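Local structure of DNA protection during starvation protein (Mycobacterium smegmatis, 2YW6) at residues Y28-L33 and R90-Y95; A69-T74 and L132-L137. The protein probably protects DNA from oxidative damage by oxidising ferrous iron with hydrogen peroxide and storing it as a ferric mineral inside a hollow shell of twelve subunits. All coordinates share one frame; numbering follows the deposited sequence.

Both contacts belong to one ferritin-like four-helix bundle, made of helices 12-41, 47-75, 102-127 and 132-155, and their centres lie about 20 Å apart. Along the chain the four segments alternate: 28-33, then 69-74, then 90-95, then 132-137. Contact 1 fastens the loop that follows the short helix 83-89 to the first long helix, its centre about 8 Å from that of the chain. Contact 2 joins the second long helix to the start of the last one, its centre about 16 Å from the chain's. Contact 1 meets one neighbouring subunit and contact 2 three, one of them in common, so residues that hold the subunit together also take part in its interfaces.

Contact 1 of 2, residues Y28-L33 and R90-Y95; sequences YNDLHL and RTWDDY
Asp-30 and Arg-90 mark the closest backbone approach, 7.8 Å between their CA atoms, where an irregular loop passes over helix 12-41. Arg-90 is the first residue to leave helical geometry after helix 83-89, and the chain then runs on without regular structure to Tyr-95. At this distance side chains make the contact, chiefly those of Asp-30 and Trp-92. The Asp-30 carboxylate lies flat on one face of the indole, the two planes only 7° apart, with OD2 above the middle of the ring and 3.4 Å from Trp-92 CE2. CG of Asp-30 stands anti to the backbone N of that residue (chi1 -168°), which sends the carboxylate out over the ring. The benzo end of the indole reaches the helix itself: Trp-92 CH2 is 4.0 Å from Leu-31 CB, with the Leu-31 backbone at the ring's edge. Val-112 of helix 102-127 also packs on Trp-92.

The guanidinium of Arg-90 is poorly ordered, and its detail is uncertain. As modelled, its NH2 makes a long salt bridge to Asp-30 OD2 at 3.8 Å and a shorter one to Asp-94 OD2 at 2.8 Å. A water receives the Tyr-95 N-H and donates to Asp-30 OD1 at 2.8 Å, tying the loop back to the helix. Asp-94 also bonds to Thr-82 and Gly-84 of a neighbouring subunit, whose Pro-83 packs on Asp-30 and Arg-90.

The pi face of the indole probably offers no favourable electrostatics to the buried carboxylate, so the water and the loosely held guanidinium probably help to stabilise its negative charge. The link to the subunit interface rests on the neighbour's bonds to Asp-94 and on its Pro-83; the Arg-90 bridge to Asp-30 adds only a weak connection.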
loop_
_atom_site.group_PDB
_atom_site.type_symbol
_atom_site.label_atom_id
_atom_site.label_comp_id
_atom_site.label_asym_id
_atom_site.label_seq_id
_atom_site.Cartn_x
_atom_site.Cartn_y
_atom_site.Cartn_z
ATOM N N TYR B 28 -5.939 -8.879 30.839
ATOM C CA TYR B 28 -5.802 -8.190 29.564
ATOM C C TYR B 28 -7.120 -7.540 29.172
ATOM O O TYR B 28 -7.153 -6.364 28.811
ATOM C CB TYR B 28 -5.369 -9.162 28.466
ATOM C CG TYR B 28 -3.925 -9.624 28.559
ATOM C CD1 TYR B 28 -3.467 -10.709 27.798
ATOM C CD2 TYR B 28 -2.999 -8.947 29.362
ATOM C CE1 TYR B 28 -2.124 -11.107 27.842
ATOM C CE2 TYR B 28 -1.660 -9.334 29.414
ATOM C CZ TYR B 28 -1.225 -10.412 28.650
ATOM O OH TYR B 28 0.093 -10.798 28.710
ATOM N N ASN B 29 -8.211 -8.296 29.250
ATOM C CA ASN B 29 -9.510 -7.741 28.891
ATOM C C ASN B 29 -9.801 -6.514 29.747
ATOM O O ASN B 29 -10.173 -5.446 29.228
ATOM C CB ASN B 29 -10.621 -8.773 29.088
ATOM C CG ASN B 29 -10.561 -9.895 28.071
ATOM O OD1 ASN B 29 -9.966 -9.748 27.012
ATOM N ND2 ASN B 29 -11.198 -11.017 28.383
ATOM N N ASP B 30 -9.627 -6.669 31.057
ATOM C CA ASP B 30 -9.863 -5.576 31.988
ATOM C C ASP B 30 -8.918 -4.436 31.630
ATOM O O ASP B 30 -9.277 -3.257 31.713
ATOM C CB ASP B 30 -9.609 -6.047 33.421
ATOM C CG ASP B 30 -10.107 -5.056 34.468
ATOM O OD1 ASP B 30 -10.697 -4.021 34.087
ATOM O OD2 ASP B 30 -9.910 -5.312 35.675
ATOM N N LEU B 31 -7.714 -4.799 31.191
ATOM C CA LEU B 31 -6.707 -3.813 30.831
ATOM C C LEU B 31 -7.031 -2.980 29.616
ATOM O O LEU B 31 -6.924 -1.750 29.674
ATOM C CB LEU B 31 -5.349 -4.472 30.628
ATOM C CG LEU B 31 -4.166 -3.510 30.434
ATOM C CD1 LEU B 31 -4.215 -2.342 31.418
ATOM C CD2 LEU B 31 -2.877 -4.299 30.607
ATOM N N HIS B 32 -7.433 -3.609 28.514
ATOM C CA HIS B 32 -7.727 -2.794 27.347
ATOM C C HIS B 32 -9.030 -2.010 27.520
ATOM O O HIS B 32 -9.203 -0.956 26.922
ATOM C CB HIS B 32 -7.669 -3.618 26.034
ATOM C CG HIS B 32 -8.752 -4.639 25.868
ATOM N ND1 HIS B 32 -10.074 -4.303 25.656
ATOM C CD2 HIS B 32 -8.694 -5.991 25.795
ATOM C CE1 HIS B 32 -10.779 -5.401 25.456
ATOM N NE2 HIS B 32 -9.963 -6.441 25.535
ATOM N N LEU B 33 -9.932 -2.499 28.368
ATOM C CA LEU B 33 -11.173 -1.771 28.638
ATOM C C LEU B 33 -10.758 -0.505 29.380
ATOM O O LEU B 33 -11.110 0.615 28.999
ATOM C CB LEU B 33 -12.100 -2.578 29.548
ATOM C CG LEU B 33 -12.821 -3.800 28.975
ATOM C CD1 LEU B 33 -13.464 -4.573 30.126
ATOM C CD2 LEU B 33 -13.854 -3.364 27.935
ATOM N N ARG B 90 -10.811 -11.025 38.127
ATOM C CA ARG B 90 -10.259 -9.757 38.576
ATOM C C ARG B 90 -9.820 -9.752 40.034
ATOM O O ARG B 90 -10.426 -10.396 40.897
ATOM C CB ARG B 90 -11.276 -8.630 38.354
ATOM C CG ARG B 90 -11.914 -8.082 39.629
ATOM C CD ARG B 90 -13.100 -7.176 39.330
ATOM N NE ARG B 90 -12.764 -6.119 38.381
ATOM C CZ ARG B 90 -13.581 -5.123 38.055
ATOM N NH1 ARG B 90 -14.784 -5.045 38.611
ATOM N NH2 ARG B 90 -13.192 -4.199 37.186
ATOM N N THR B 91 -8.743 -9.020 40.287
ATOM C CA THR B 91 -8.212 -8.858 41.629
ATOM C C THR B 91 -8.086 -7.358 41.806
ATOM O O THR B 91 -8.445 -6.816 42.855
ATOM C CB THR B 91 -6.829 -9.510 41.794
ATOM O OG1 THR B 91 -6.951 -10.933 41.667
ATOM C CG2 THR B 91 -6.251 -9.178 43.166
ATOM N N TRP B 92 -7.581 -6.688 40.769
ATOM C CA TRP B 92 -7.445 -5.241 40.816
ATOM C C TRP B 92 -8.852 -4.667 40.649
ATOM O O TRP B 92 -9.444 -4.729 39.573
ATOM C CB TRP B 92 -6.445 -4.746 39.736
ATOM C CG TRP B 92 -6.982 -3.952 38.534
ATOM C CD1 TRP B 92 -7.749 -2.812 38.561
ATOM C CD2 TRP B 92 -6.729 -4.228 37.143
ATOM N NE1 TRP B 92 -7.989 -2.370 37.278
ATOM C CE2 TRP B 92 -7.379 -3.212 36.395
ATOM C CE3 TRP B 92 -6.022 -5.229 36.463
ATOM C CZ2 TRP B 92 -7.337 -3.181 34.994
ATOM C CZ3 TRP B 92 -5.983 -5.194 35.073
ATOM C CH2 TRP B 92 -6.637 -4.174 34.355
ATOM N N ASP B 93 -9.384 -4.167 41.760
ATOM C CA ASP B 93 -10.714 -3.568 41.853
ATOM C C ASP B 93 -11.369 -3.184 40.526
ATOM O O ASP B 93 -11.697 -4.050 39.719
ATOM C CB ASP B 93 -10.631 -2.345 42.764
ATOM C CG ASP B 93 -9.478 -1.433 42.395
ATOM O OD1 ASP B 93 -9.585 -0.714 41.379
ATOM O OD2 ASP B 93 -8.455 -1.447 43.113
ATOM N N ASP B 94 -11.581 -1.887 40.320
ATOM C CA ASP B 94 -12.193 -1.378 39.093
ATOM C C ASP B 94 -11.740 0.066 38.947
ATOM O O ASP B 94 -12.018 0.889 39.820
ATOM C CB ASP B 94 -13.725 -1.467 39.187
ATOM C CG ASP B 94 -14.426 -1.056 37.893
ATOM O OD1 ASP B 94 -14.497 0.156 37.603
ATOM O OD2 ASP B 94 -14.905 -1.952 37.159
ATOM N N TYR B 95 -11.028 0.365 37.859
ATOM C CA TYR B 95 -10.507 1.711 37.629
ATOM C C TYR B 95 -11.572 2.725 37.995
ATOM O O TYR B 95 -12.648 2.748 37.410
ATOM C CB TYR B 95 -10.081 1.896 36.162
ATOM C CG TYR B 95 -9.178 3.101 35.928
ATOM C CD1 TYR B 95 -7.798 3.026 36.169
ATOM C CD2 TYR B 95 -9.698 4.308 35.455
ATOM C CE1 TYR B 95 -6.959 4.125 35.939
ATOM C CE2 TYR B 95 -8.868 5.412 35.225
ATOM C CZ TYR B 95 -7.499 5.304 35.462
ATOM O OH TYR B 95 -6.674 6.360 35.169
HETATM O O HOH W 1 -11.161 -1.591 35.430
#

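Contact 2 of 2, residues A69-T74 and L132-L137; sequences AERIAT and LVSQDL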
loop_
_atom_site.group_PDB
_atom_site.type_symbol
_atom_site.label_atom_id
_atom_site.label_comp_id
_atom_site.label_asym_id
_atom_site.label_seq_id
_atom_site.Cartn_x
_atom_site.Cartn_y
_atom_site.Cartn_z
ATOM N N ALA B 69 -6.054 -16.307 24.823
ATOM C CA ALA B 69 -7.292 -17.065 24.706
ATOM C C ALA B 69 -7.138 -18.256 23.773
ATOM O O ALA B 69 -7.539 -19.367 24.104
ATOM C CB ALA B 69 -8.421 -16.169 24.227
ATOM N N GLU B 70 -6.560 -18.043 22.603
ATOM C CA GLU B 70 -6.398 -19.162 21.695
ATOM C C GLU B 70 -5.437 -20.229 22.252
ATOM O O GLU B 70 -5.486 -21.391 21.845
ATOM C CB GLU B 70 -5.949 -18.657 20.327
ATOM C CG GLU B 70 -6.902 -17.601 19.786
ATOM C CD GLU B 70 -6.952 -17.540 18.274
ATOM O OE1 GLU B 70 -5.952 -17.920 17.617
ATOM O OE2 GLU B 70 -7.992 -17.092 17.742
ATOM N N ARG B 71 -4.587 -19.835 23.197
ATOM C CA ARG B 71 -3.640 -20.768 23.795
ATOM C C ARG B 71 -4.377 -21.626 24.834
ATOM O O ARG B 71 -4.073 -22.804 25.011
ATOM C CB ARG B 71 -2.472 -20.000 24.438
ATOM C CG ARG B 71 -1.346 -20.876 24.998
ATOM C CD ARG B 71 -0.776 -21.815 23.933
ATOM N NE ARG B 71 0.299 -22.666 24.447
ATOM C CZ ARG B 71 0.837 -23.684 23.780
ATOM N NH1 ARG B 71 0.417 -23.993 22.562
ATOM N NH2 ARG B 71 1.803 -24.403 24.330
ATOM N N ILE B 72 -5.356 -21.036 25.509
ATOM C CA ILE B 72 -6.134 -21.779 26.489
ATOM C C ILE B 72 -6.918 -22.868 25.741
ATOM O O ILE B 72 -6.898 -24.037 26.127
ATOM C CB ILE B 72 -7.098 -20.841 27.268
ATOM C CG1 ILE B 72 -6.280 -19.899 28.170
ATOM C CG2 ILE B 72 -8.098 -21.660 28.092
ATOM C CD1 ILE B 72 -7.105 -18.855 28.907
ATOM N N ALA B 73 -7.585 -22.491 24.657
ATOM C CA ALA B 73 -8.340 -23.454 23.866
ATOM C C ALA B 73 -7.418 -24.534 23.299
ATOM O O ALA B 73 -7.781 -25.712 23.293
ATOM C CB ALA B 73 -9.087 -22.746 22.722
ATOM N N THR B 74 -6.234 -24.138 22.819
ATOM C CA THR B 74 -5.279 -25.099 22.252
ATOM C C THR B 74 -4.875 -26.101 23.325
ATOM O O THR B 74 -4.630 -27.272 23.035
ATOM C CB THR B 74 -3.986 -24.414 21.711
ATOM O OG1 THR B 74 -4.326 -23.486 20.680
ATOM C CG2 THR B 74 -3.016 -25.455 21.133
ATOM N N LEU B 132 7.078 -24.295 28.153
ATOM C CA LEU B 132 7.979 -23.272 27.638
ATOM C C LEU B 132 7.298 -22.364 26.612
ATOM O O LEU B 132 7.529 -21.157 26.606
ATOM C CB LEU B 132 9.221 -23.906 26.996
ATOM C CG LEU B 132 10.234 -24.519 27.959
ATOM C CD1 LEU B 132 11.433 -25.029 27.180
ATOM C CD2 LEU B 132 10.655 -23.463 28.978
ATOM N N VAL B 133 6.475 -22.946 25.741
ATOM C CA VAL B 133 5.783 -22.176 24.707
ATOM C C VAL B 133 4.893 -21.095 25.311
ATOM O O VAL B 133 5.018 -19.914 24.984
ATOM C CB VAL B 133 4.933 -23.095 23.805
ATOM C CG1 VAL B 133 4.186 -22.262 22.762
ATOM C CG2 VAL B 133 5.831 -24.114 23.135
ATOM N N SER B 134 3.995 -21.505 26.195
ATOM C CA SER B 134 3.111 -20.563 26.859
ATOM C C SER B 134 3.923 -19.518 27.620
ATOM O O SER B 134 3.495 -18.378 27.743
ATOM C CB SER B 134 2.194 -21.306 27.822
ATOM O OG SER B 134 1.443 -22.263 27.104
ATOM N N GLN B 135 5.090 -19.910 28.136
ATOM C CA GLN B 135 5.932 -18.969 28.869
ATOM C C GLN B 135 6.520 -17.926 27.926
ATOM O O GLN B 135 6.589 -16.736 28.245
ATOM C CB GLN B 135 7.090 -19.677 29.562
ATOM C CG GLN B 135 8.004 -18.663 30.254
ATOM C CD GLN B 135 9.314 -19.247 30.757
ATOM O OE1 GLN B 135 10.187 -19.639 29.971
ATOM N NE2 GLN B 135 9.462 -19.301 32.076
ATOM N N ASP B 136 6.971 -18.385 26.767
ATOM C CA ASP B 136 7.560 -17.498 25.780
ATOM C C ASP B 136 6.516 -16.470 25.372
ATOM O O ASP B 136 6.831 -15.315 25.098
ATOM C CB ASP B 136 8.016 -18.308 24.569
ATOM C CG ASP B 136 8.712 -17.462 23.531
ATOM O OD1 ASP B 136 9.807 -16.929 23.807
ATOM O OD2 ASP B 136 8.150 -17.332 22.429
ATOM N N LEU B 137 5.265 -16.909 25.349
ATOM C CA LEU B 137 4.153 -16.048 24.998
ATOM C C LEU B 137 4.102 -14.922 26.021
ATOM O O LEU B 137 4.018 -13.743 25.663
ATOM C CB LEU B 137 2.844 -16.845 25.043
ATOM C CG LEU B 137 1.647 -16.384 24.213
ATOM C CD1 LEU B 137 0.375 -16.597 25.017
ATOM C CD2 LEU B 137 1.808 -14.926 23.831
#
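Arg-71 carries this contact, reaching from helix 47-75 to the first turns of helix 132-155, where Ser-134 and Val-133 receive it. Its NE donates to Ser-134 OG at 2.9 Å in an almost straight bond, 174° at the hydrogen, with the hydroxyl oxygen lying in the guanidinium plane. The side chain leaves its helix with CG anti to the backbone N (chi1 -175°) and bends at chi2, which brings the NE edge to the serine. Val-133 meets the same group differently: its CG1 sits over one face, toward one side of the group and 3.8 Å from Arg-71 CZ. The flat cation is thus held at an edge by a hydroxyl and covered on a face by a methyl. Two carboxylates take up the other nitrogens, with NH2 in a salt bridge to Asp-131 and NH1 in another to Glu-146 of a neighbouring subunit. Together they probably balance the charge of the buried cation and help to fix its orientation. Glu-70, next to Arg-71 in sequence, is probably an iron ligand of the ferroxidase site shared between subunits, as in related Dps proteins.

The two helix segments run antiparallel, at 171°, with axes 11.5 Å apart, a separation that the long arginine spans. Leu-137, a turn further on, lies loosely beside the aliphatic base of Arg-71 and also packs on Glu-67 and Val-68 of helix 47-75. From helix 12-41, Leu-21 touches Arg-71 and Val-17 touches Ser-134, so three helices of the bundle converge here.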